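Local coordinates for galactonate dehydratase (Zobellia galactanivorans, PDB 5OLC), which belongs to the enolase superfamily, combining an N-terminal domain of the mandelate racemase/muconate lactonizing enzyme type with a C-terminal TIM-type barrel, at residues F168-M173 with R198-S203; I224-E229 with P249-E254. One frame throughout, in Å; residues are numbered along the deposited sequence.

Interactions 1 and 2 are two beta-alpha-beta units of one barrel, joined by the unit that runs from strand 198-202 through helix 209-219 to strand 224-228; both are buried, their centres about 10 Å apart. They share no strand but touch directly: backbone Leu-199 O with Ser-225 N and Ile-201 O with Glu-228 N are probably hydrogen-bonded. Each pairs parallel strands with apolar residues facing the helix outside. Their chemistry diverges toward the C-terminal strand ends: interaction 1 sets Lys-172 near Asp-202, opposite charges, whereas interaction 2 gathers the acids Glu-228, Glu-229 and Glu-254. Lys-172 also links the two contacts by its salt bridge to Glu-228.

Interaction 1. Residues F168-M173 with R198-S203; sequences FKATKM and RLMIDS
Lys-172 and Asp-202 both hold CG opposite their own backbone N (chi1 -169° and -179°), and a bend at chi3 of the lysine (92°) then carries its end across to the acid. The two side chains run at a slant to each other, and NZ of Lys-172 lies 3.7 Å from OD2 of Asp-202, a long salt bridge. Asp-202 probably stands where enolase-superfamily relatives hold a metal ligand. The ammonium group has further salt bridges to Glu-228 and Glu-337, so a long, flexible lysine suits a place where several acids converge. On the other face of the sheet, Met-173 turns its CG between its backbone N and carbonyl carbon, which lays it alongside Ile-201, with CG 3.9 Å from Ile-201 CG2, and against Leu-199 CD1 at 4.0 Å. Thr-171 adds its methyl, CG2, 3.8 Å from Leu-199 CD1, while its OG1 is hydrogen-bonded to Ala-141 O.

This is the parallel pairing of a beta-alpha-beta unit in the TIM-type barrel: helix 179-193 covers the Met-173 and Leu-199 face through Ile-186 and Ile-189, and Lys-172 and Met-200 look inward, where Tyr-140 touches both. Five backbone hydrogen bonds zip the strands together, from Arg-198 N to Lys-169 O (3.0 Å) up to Asp-202 N with Met-173 O (2.9 Å). At the N-terminal end, the Arg-198 guanidinium folds back so that Lys-169 O lies over one of its faces. Its NH2, 3.7 Å from Ala-170 CB, is salt-bridged to Glu-138; the small alanine leaves the arginine room to pass.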
ATOM      1  N   PHE A 168      -6.447  43.180  17.054  1.00 86.63           N
ATOM      2  CA  PHE A 168      -6.154  41.882  16.436  1.00 85.15           C
ATOM      3  C   PHE A 168      -5.699  40.822  17.424  1.00 85.88           C
ATOM      4  O   PHE A 168      -4.910  41.110  18.324  1.00 85.26           O
ATOM      5  CB  PHE A 168      -5.154  42.015  15.285  1.00 87.11           C
ATOM      6  CG  PHE A 168      -5.709  42.702  14.064  1.00 89.03           C
ATOM      7  CD1 PHE A 168      -6.375  41.979  13.077  1.00 91.77           C
ATOM      8  CD2 PHE A 168      -5.558  44.067  13.890  1.00 92.26           C
ATOM      9  CE1 PHE A 168      -6.893  42.616  11.942  1.00 94.49           C
ATOM     10  CE2 PHE A 168      -6.066  44.704  12.754  1.00 93.45           C
ATOM     11  CZ  PHE A 168      -6.731  43.973  11.786  1.00 92.54           C
ATOM     12  N   LYS A 169      -6.247  39.606  17.273  1.00 80.35           N
ATOM     13  CA  LYS A 169      -5.990  38.452  18.139  1.00 79.06           C
ATOM     14  C   LYS A 169      -4.870  37.559  17.594  1.00 82.71           C
ATOM     15  O   LYS A 169      -4.320  36.727  18.326  1.00 82.13           O
ATOM     16  CB  LYS A 169      -7.287  37.634  18.346  1.00 80.43           C
ATOM     17  CG  LYS A 169      -8.552  38.450  18.690  1.00 80.78           C
ATOM     18  CD  LYS A 169      -8.603  38.960  20.144  1.00 80.64           C
ATOM     19  CE  LYS A 169      -9.890  39.685  20.474  1.00 87.44           C
ATOM     20  NZ  LYS A 169      -9.927  41.078  19.940  1.00 95.65           N
ATOM     21  N   ALA A 170      -4.531  37.745  16.305  1.00 79.39           N
ATOM     22  CA  ALA A 170      -3.505  36.988  15.592  1.00 78.89           C
ATOM     23  C   ALA A 170      -2.845  37.806  14.489  1.00 80.90           C
ATOM     24  O   ALA A 170      -3.483  38.695  13.914  1.00 79.77           O
ATOM     25  CB  ALA A 170      -4.122  35.737  14.990  1.00 79.83           C
ATOM     26  N   THR A 171      -1.576  37.485  14.173  1.00 77.14           N
ATOM     27  CA  THR A 171      -0.833  38.158  13.105  1.00 77.28           C
ATOM     28  C   THR A 171       0.059  37.183  12.326  1.00 80.98           C
ATOM     29  O   THR A 171       0.717  36.334  12.931  1.00 80.72           O
ATOM     30  CB  THR A 171      -0.076  39.406  13.618  1.00 87.24           C
ATOM     31  OG1 THR A 171       0.527  40.085  12.515  1.00 85.68           O
ATOM     32  CG2 THR A 171       0.968  39.093  14.696  1.00 86.82           C
ATOM     33  N   LYS A 172       0.071  37.309  10.981  1.00 77.23           N
ATOM     34  CA  LYS A 172       0.881  36.463  10.096  1.00 77.02           C
ATOM     35  C   LYS A 172       2.075  37.220   9.515  1.00 82.95           C
ATOM     36  O   LYS A 172       1.916  38.198   8.772  1.00 82.75           O
ATOM     37  CB  LYS A 172       0.034  35.818   8.990  1.00 78.52           C
ATOM     38  CG  LYS A 172       0.769  34.739   8.208  1.00 82.15           C
ATOM     39  CD  LYS A 172      -0.054  34.230   7.049  1.00 93.00           C
ATOM     40  CE  LYS A 172       0.205  34.967   5.759  1.00108.20           C
ATOM     41  NZ  LYS A 172      -0.723  34.538   4.683  1.00117.73           N
ATOM     42  N   MET A 173       3.273  36.738   9.843  1.00 80.88           N
ATOM     43  CA  MET A 173       4.537  37.325   9.402  1.00 80.92           C
ATOM     44  C   MET A 173       5.198  36.552   8.255  1.00 84.57           C
ATOM     45  O   MET A 173       5.072  35.323   8.179  1.00 83.59           O
ATOM     46  CB  MET A 173       5.494  37.506  10.590  1.00 83.38           C
ATOM     47  CG  MET A 173       5.886  36.213  11.269  1.00 87.34           C
ATOM     48  SD  MET A 173       7.207  36.448  12.460  1.00 92.12           S
ATOM     49  CE  MET A 173       8.605  36.884  11.340  1.00 89.11           C
ATOM     50  N   ARG A 198      -1.748  35.382  19.000  1.00 82.67           N
ATOM     51  CA  ARG A 198      -1.319  34.283  18.118  1.00 80.36           C
ATOM     52  C   ARG A 198      -0.402  34.817  17.010  1.00 80.82           C
ATOM     53  O   ARG A 198      -0.580  35.945  16.546  1.00 80.93           O
ATOM     54  CB  ARG A 198      -2.518  33.566  17.482  1.00 78.01           C
ATOM     55  CG  ARG A 198      -3.305  32.668  18.416  1.00 81.11           C
ATOM     56  CD  ARG A 198      -4.384  31.855  17.691  1.00 82.32           C
ATOM     57  NE  ARG A 198      -5.265  32.639  16.813  1.00 83.15           N
ATOM     58  CZ  ARG A 198      -6.323  33.330  17.223  1.00 96.57           C
ATOM     59  NH1 ARG A 198      -6.633  33.382  18.514  1.00 89.66           N
ATOM     60  NH2 ARG A 198      -7.061  34.007  16.349  1.00 76.77           N
ATOM     61  N   LEU A 199       0.560  34.004  16.580  1.00 73.79           N
ATOM     62  CA  LEU A 199       1.522  34.386  15.555  1.00 72.24           C
ATOM     63  C   LEU A 199       1.779  33.218  14.587  1.00 72.35           C
ATOM     64  O   LEU A 199       2.032  32.099  15.034  1.00 72.18           O
ATOM     65  CB  LEU A 199       2.819  34.867  16.250  1.00 72.31           C
ATOM     66  CG  LEU A 199       4.023  35.241  15.391  1.00 77.19           C
ATOM     67  CD1 LEU A 199       3.811  36.570  14.678  1.00 77.69           C
ATOM     68  CD2 LEU A 199       5.258  35.325  16.242  1.00 80.22           C
ATOM     69  N   MET A 200       1.706  33.486  13.266  1.00 65.47           N
ATOM     70  CA  MET A 200       1.925  32.488  12.204  1.00 63.62           C
ATOM     71  C   MET A 200       3.059  32.927  11.270  1.00 67.98           C
ATOM     72  O   MET A 200       3.223  34.124  11.045  1.00 67.88           O
ATOM     73  CB  MET A 200       0.645  32.247  11.379  1.00 64.83           C
ATOM     74  CG  MET A 200      -0.531  31.735  12.181  1.00 66.98           C
ATOM     75  SD  MET A 200      -1.497  33.029  13.006  1.00 69.62           S
ATOM     76  CE  MET A 200      -2.353  33.676  11.673  1.00 65.65           C
ATOM     77  N   ILE A 201       3.813  31.960  10.711  1.00 64.88           N
ATOM     78  CA  ILE A 201       4.927  32.219   9.792  1.00 65.37           C
ATOM     79  C   ILE A 201       4.601  31.737   8.357  1.00 72.28           C
ATOM     80  O   ILE A 201       3.997  30.677   8.184  1.00 71.89           O
ATOM     81  CB  ILE A 201       6.286  31.675  10.327  1.00 68.28           C
ATOM     82  CG1 ILE A 201       6.239  30.161  10.622  1.00 68.47           C
ATOM     83  CG2 ILE A 201       6.710  32.456  11.569  1.00 69.27           C
ATOM     84  CD1 ILE A 201       7.574  29.436  10.602  1.00 71.66           C
ATOM     85  N   ASP A 202       4.972  32.544   7.341  1.00 70.58           N
ATOM     86  CA  ASP A 202       4.730  32.247   5.930  1.00 71.09           C
ATOM     87  C   ASP A 202       6.027  32.319   5.124  1.00 77.01           C
ATOM     88  O   ASP A 202       6.592  33.399   4.946  1.00 76.88           O
ATOM     89  CB  ASP A 202       3.659  33.193   5.357  1.00 73.32           C
ATOM     90  CG  ASP A 202       3.288  32.981   3.891  1.00 88.68           C
ATOM     91  OD1 ASP A 202       3.594  31.887   3.340  1.00 88.91           O
ATOM     92  OD2 ASP A 202       2.670  33.897   3.298  1.00 97.82           O
ATOM     93  N   SER A 203       6.486  31.159   4.626  1.00 75.41           N
ATOM     94  CA  SER A 203       7.716  31.032   3.850  1.00 75.95           C
ATOM     95  C   SER A 203       7.575  31.525   2.423  1.00 82.47           C
ATOM     96  O   SER A 203       8.483  32.189   1.928  1.00 82.16           O
ATOM     97  CB  SER A 203       8.199  29.583   3.850  1.00 79.03           C
ATOM     98  OG  SER A 203       9.168  29.336   2.845  1.00 86.93           O
TER

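Interaction 2. Residues I224-E229 with P249-E254; sequences ISWFEE and PISGGE
Ser-251 sets its hydroxyl over one face of the Trp-226 indole, offset toward the rim, with OG 3.3 Å from CD1 of the tryptophan. No hydrogen bond joins the two, since the angle at Trp-226 NE1 is poor; Ser-251 OG is hydrogen-bonded to Gln-275 instead. A small serine suits this spot because it can lie against the face of the wide ring and still reach that amide. The indole takes up its place through chi1 of 79°, which swings CG between the backbone N and the carbonyl carbon, and it also meets Tyr-140 edge-to-face. On the other side of the sheet, Phe-227 CB rests 4.1 Å from Ile-250 CD1, and Ile-250 packs on Tyr-239 and Leu-242.

The strands and helix 236-245 form a beta-alpha-beta unit of the TIM-type barrel; the strands run parallel, held by Phe-227 N to Pro-249 O (2.8 Å) and by Ser-251 N to Phe-227 O (2.8 Å). Pro-249, which has no N-H to give, serves here through its carbonyl. At and just past the C-terminal strand ends the acids converge. Glu-228 and Glu-254 cross at about a right angle, their carboxylate planes 87° apart, with OE2 of Glu-228 3.0 Å from OE1 of Glu-254: two acceptors of like charge, not hydrogen-bonded, an approach a bound cation would probably relieve. With Asp-202 on the neighbouring strand, they probably stand where enolase-superfamily relatives hold their metal ligands. Glu-229 crosses Glu-254 at a slant, its CG 3.4 Å from Glu-254 OE1. A bend at chi2 of Glu-229 (-85°) turns OE2 to accept the N-H of Gly-253 at 3.0 Å. At Gly-253's backbone angles a CB would press against the carbonyl O of Gly-252, so glycine suits the place.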
ATOM      1  N   ILE A 224       4.170  29.042  17.616  1.00 72.43           N
ATOM      2  CA  ILE A 224       3.688  29.382  16.278  1.00 71.19           C
ATOM      3  C   ILE A 224       2.393  28.640  15.997  1.00 73.45           C
ATOM      4  O   ILE A 224       2.354  27.409  16.099  1.00 73.43           O
ATOM      5  CB  ILE A 224       4.766  29.223  15.169  1.00 73.66           C
ATOM      6  CG1 ILE A 224       6.073  29.992  15.520  1.00 73.86           C
ATOM      7  CG2 ILE A 224       4.224  29.610  13.786  1.00 73.73           C
ATOM      8  CD1 ILE A 224       5.935  31.510  15.962  1.00 79.85           C
ATOM      9  N   SER A 225       1.326  29.403  15.684  1.00 67.95           N
ATOM     10  CA  SER A 225      -0.003  28.867  15.396  1.00 67.12           C
ATOM     11  C   SER A 225      -0.031  27.996  14.138  1.00 70.64           C
ATOM     12  O   SER A 225      -0.728  26.985  14.134  1.00 70.49           O
ATOM     13  CB  SER A 225      -1.045  29.973  15.361  1.00 69.57           C
ATOM     14  OG  SER A 225      -1.135  30.558  16.651  1.00 77.79           O
ATOM     15  N   TRP A 226       0.755  28.353  13.097  1.00 66.20           N
ATOM     16  CA  TRP A 226       0.905  27.541  11.889  1.00 65.47           C
ATOM     17  C   TRP A 226       2.036  28.033  10.968  1.00 70.74           C
ATOM     18  O   TRP A 226       2.436  29.196  11.034  1.00 70.46           O
ATOM     19  CB  TRP A 226      -0.420  27.320  11.098  1.00 63.26           C
ATOM     20  CG  TRP A 226      -0.880  28.444  10.225  1.00 63.54           C
ATOM     21  CD1 TRP A 226      -0.294  28.886   9.078  1.00 66.17           C
ATOM     22  CD2 TRP A 226      -2.113  29.162  10.347  1.00 63.46           C
ATOM     23  NE1 TRP A 226      -1.044  29.892   8.522  1.00 65.53           N
ATOM     24  CE2 TRP A 226      -2.163  30.091   9.287  1.00 66.87           C
ATOM     25  CE3 TRP A 226      -3.150  29.166  11.295  1.00 64.97           C
ATOM     26  CZ2 TRP A 226      -3.218  30.999   9.135  1.00 66.20           C
ATOM     27  CZ3 TRP A 226      -4.201  30.056  11.137  1.00 66.24           C
ATOM     28  CH2 TRP A 226      -4.236  30.950  10.060  1.00 66.79           C
ATOM     29  N   PHE A 227       2.527  27.123  10.099  1.00 67.33           N
ATOM     30  CA  PHE A 227       3.545  27.390   9.102  1.00 66.94           C
ATOM     31  C   PHE A 227       2.893  27.278   7.718  1.00 69.60           C
ATOM     32  O   PHE A 227       2.515  26.187   7.281  1.00 67.85           O
ATOM     33  CB  PHE A 227       4.755  26.446   9.274  1.00 69.17           C
ATOM     34  CG  PHE A 227       6.029  26.780   8.515  1.00 71.30           C
ATOM     35  CD1 PHE A 227       6.097  27.898   7.686  1.00 74.79           C
ATOM     36  CD2 PHE A 227       7.153  25.966   8.620  1.00 73.72           C
ATOM     37  CE1 PHE A 227       7.259  28.194   6.983  1.00 75.86           C
ATOM     38  CE2 PHE A 227       8.325  26.270   7.919  1.00 76.62           C
ATOM     39  CZ  PHE A 227       8.366  27.376   7.100  1.00 74.87           C
ATOM     40  N   GLU A 228       2.734  28.445   7.060  1.00 66.76           N
ATOM     41  CA  GLU A 228       2.120  28.609   5.744  1.00 66.81           C
ATOM     42  C   GLU A 228       3.123  28.418   4.621  1.00 70.04           C
ATOM     43  O   GLU A 228       4.235  28.946   4.684  1.00 68.76           O
ATOM     44  CB  GLU A 228       1.412  29.971   5.634  1.00 68.47           C
ATOM     45  CG  GLU A 228       0.259  29.967   4.643  1.00 81.13           C
ATOM     46  CD  GLU A 228      -0.490  31.278   4.508  1.00104.77           C
ATOM     47  OE1 GLU A 228      -1.157  31.684   5.485  1.00 93.32           O
ATOM     48  OE2 GLU A 228      -0.447  31.879   3.410  1.00103.06           O
ATOM     49  N   GLU A 229       2.709  27.645   3.596  1.00 67.53           N
ATOM     50  CA  GLU A 229       3.484  27.282   2.405  1.00 68.01           C
ATOM     51  C   GLU A 229       4.997  27.016   2.738  1.00 72.62           C
ATOM     52  O   GLU A 229       5.868  27.728   2.226  1.00 73.06           O
ATOM     53  CB  GLU A 229       3.272  28.339   1.294  1.00 69.48           C
ATOM     54  CG  GLU A 229       1.879  28.323   0.680  1.00 81.61           C
ATOM     55  CD  GLU A 229       1.644  27.337  -0.452  1.00104.24           C
ATOM     56  OE1 GLU A 229       2.248  27.516  -1.535  1.00 98.10           O
ATOM     57  OE2 GLU A 229       0.793  26.434  -0.285  1.00 94.77           O
ATOM     58  N   PRO A 249       1.535  23.409  13.319  1.00 60.19           N
ATOM     59  CA  PRO A 249       0.638  22.954  12.238  1.00 58.87           C
ATOM     60  C   PRO A 249       1.034  23.473  10.862  1.00 58.49           C
ATOM     61  O   PRO A 249       1.511  24.598  10.743  1.00 57.88           O
ATOM     62  CB  PRO A 249      -0.733  23.461  12.675  1.00 60.75           C
ATOM     63  CG  PRO A 249      -0.610  23.652  14.133  1.00 65.29           C
ATOM     64  CD  PRO A 249       0.781  24.145  14.344  1.00 61.10           C
ATOM     65  N   ILE A 250       0.903  22.618   9.838  1.00 51.64           N
ATOM     66  CA  ILE A 250       1.323  22.902   8.463  1.00 49.43           C
ATOM     67  C   ILE A 250       0.150  23.344   7.596  1.00 52.34           C
ATOM     68  O   ILE A 250      -0.847  22.632   7.482  1.00 50.70           O
ATOM     69  CB  ILE A 250       2.117  21.692   7.869  1.00 51.08           C
ATOM     70  CG1 ILE A 250       3.324  21.266   8.772  1.00 50.28           C
ATOM     71  CG2 ILE A 250       2.544  21.915   6.416  1.00 50.83           C
ATOM     72  CD1 ILE A 250       4.448  22.335   9.094  1.00 51.35           C
ATOM     73  N   SER A 251       0.283  24.546   7.016  1.00 50.22           N
ATOM     74  CA  SER A 251      -0.694  25.186   6.135  1.00 51.03           C
ATOM     75  C   SER A 251      -0.227  25.115   4.702  1.00 57.27           C
ATOM     76  O   SER A 251       0.980  25.155   4.452  1.00 56.76           O
ATOM     77  CB  SER A 251      -0.855  26.650   6.506  1.00 54.23           C
ATOM     78  OG  SER A 251      -2.051  26.867   7.228  1.00 62.51           O
ATOM     79  N   GLY A 252      -1.178  25.060   3.775  1.00 55.59           N
ATOM     80  CA  GLY A 252      -0.866  25.013   2.352  1.00 56.30           C
ATOM     81  C   GLY A 252      -2.069  24.844   1.460  1.00 61.13           C
ATOM     82  O   GLY A 252      -3.127  24.413   1.914  1.00 60.42           O
ATOM     83  N   GLY A 253      -1.899  25.179   0.193  1.00 59.48           N
ATOM     84  CA  GLY A 253      -2.959  25.053  -0.792  1.00 59.82           C
ATOM     85  C   GLY A 253      -3.219  26.333  -1.541  1.00 65.88           C
ATOM     86  O   GLY A 253      -4.090  26.343  -2.411  1.00 66.31           O
ATOM     87  N   GLU A 254      -2.473  27.431  -1.214  1.00 62.89           N
ATOM     88  CA  GLU A 254      -2.582  28.725  -1.909  1.00 62.53           C
ATOM     89  C   GLU A 254      -2.607  28.425  -3.406  1.00 66.70           C
ATOM     90  O   GLU A 254      -3.559  28.778  -4.094  1.00 66.93           O
ATOM     91  CB  GLU A 254      -1.334  29.585  -1.659  1.00 64.04           C
ATOM     92  CG  GLU A 254      -1.241  30.320  -0.338  1.00 76.83           C
ATOM     93  CD  GLU A 254      -0.140  31.370  -0.338  1.00 99.76           C
ATOM     94  OE1 GLU A 254       0.591  31.458   0.674  1.00 91.63           O
ATOM     95  OE2 GLU A 254       0.008  32.090  -1.356  1.00 94.05           O
TER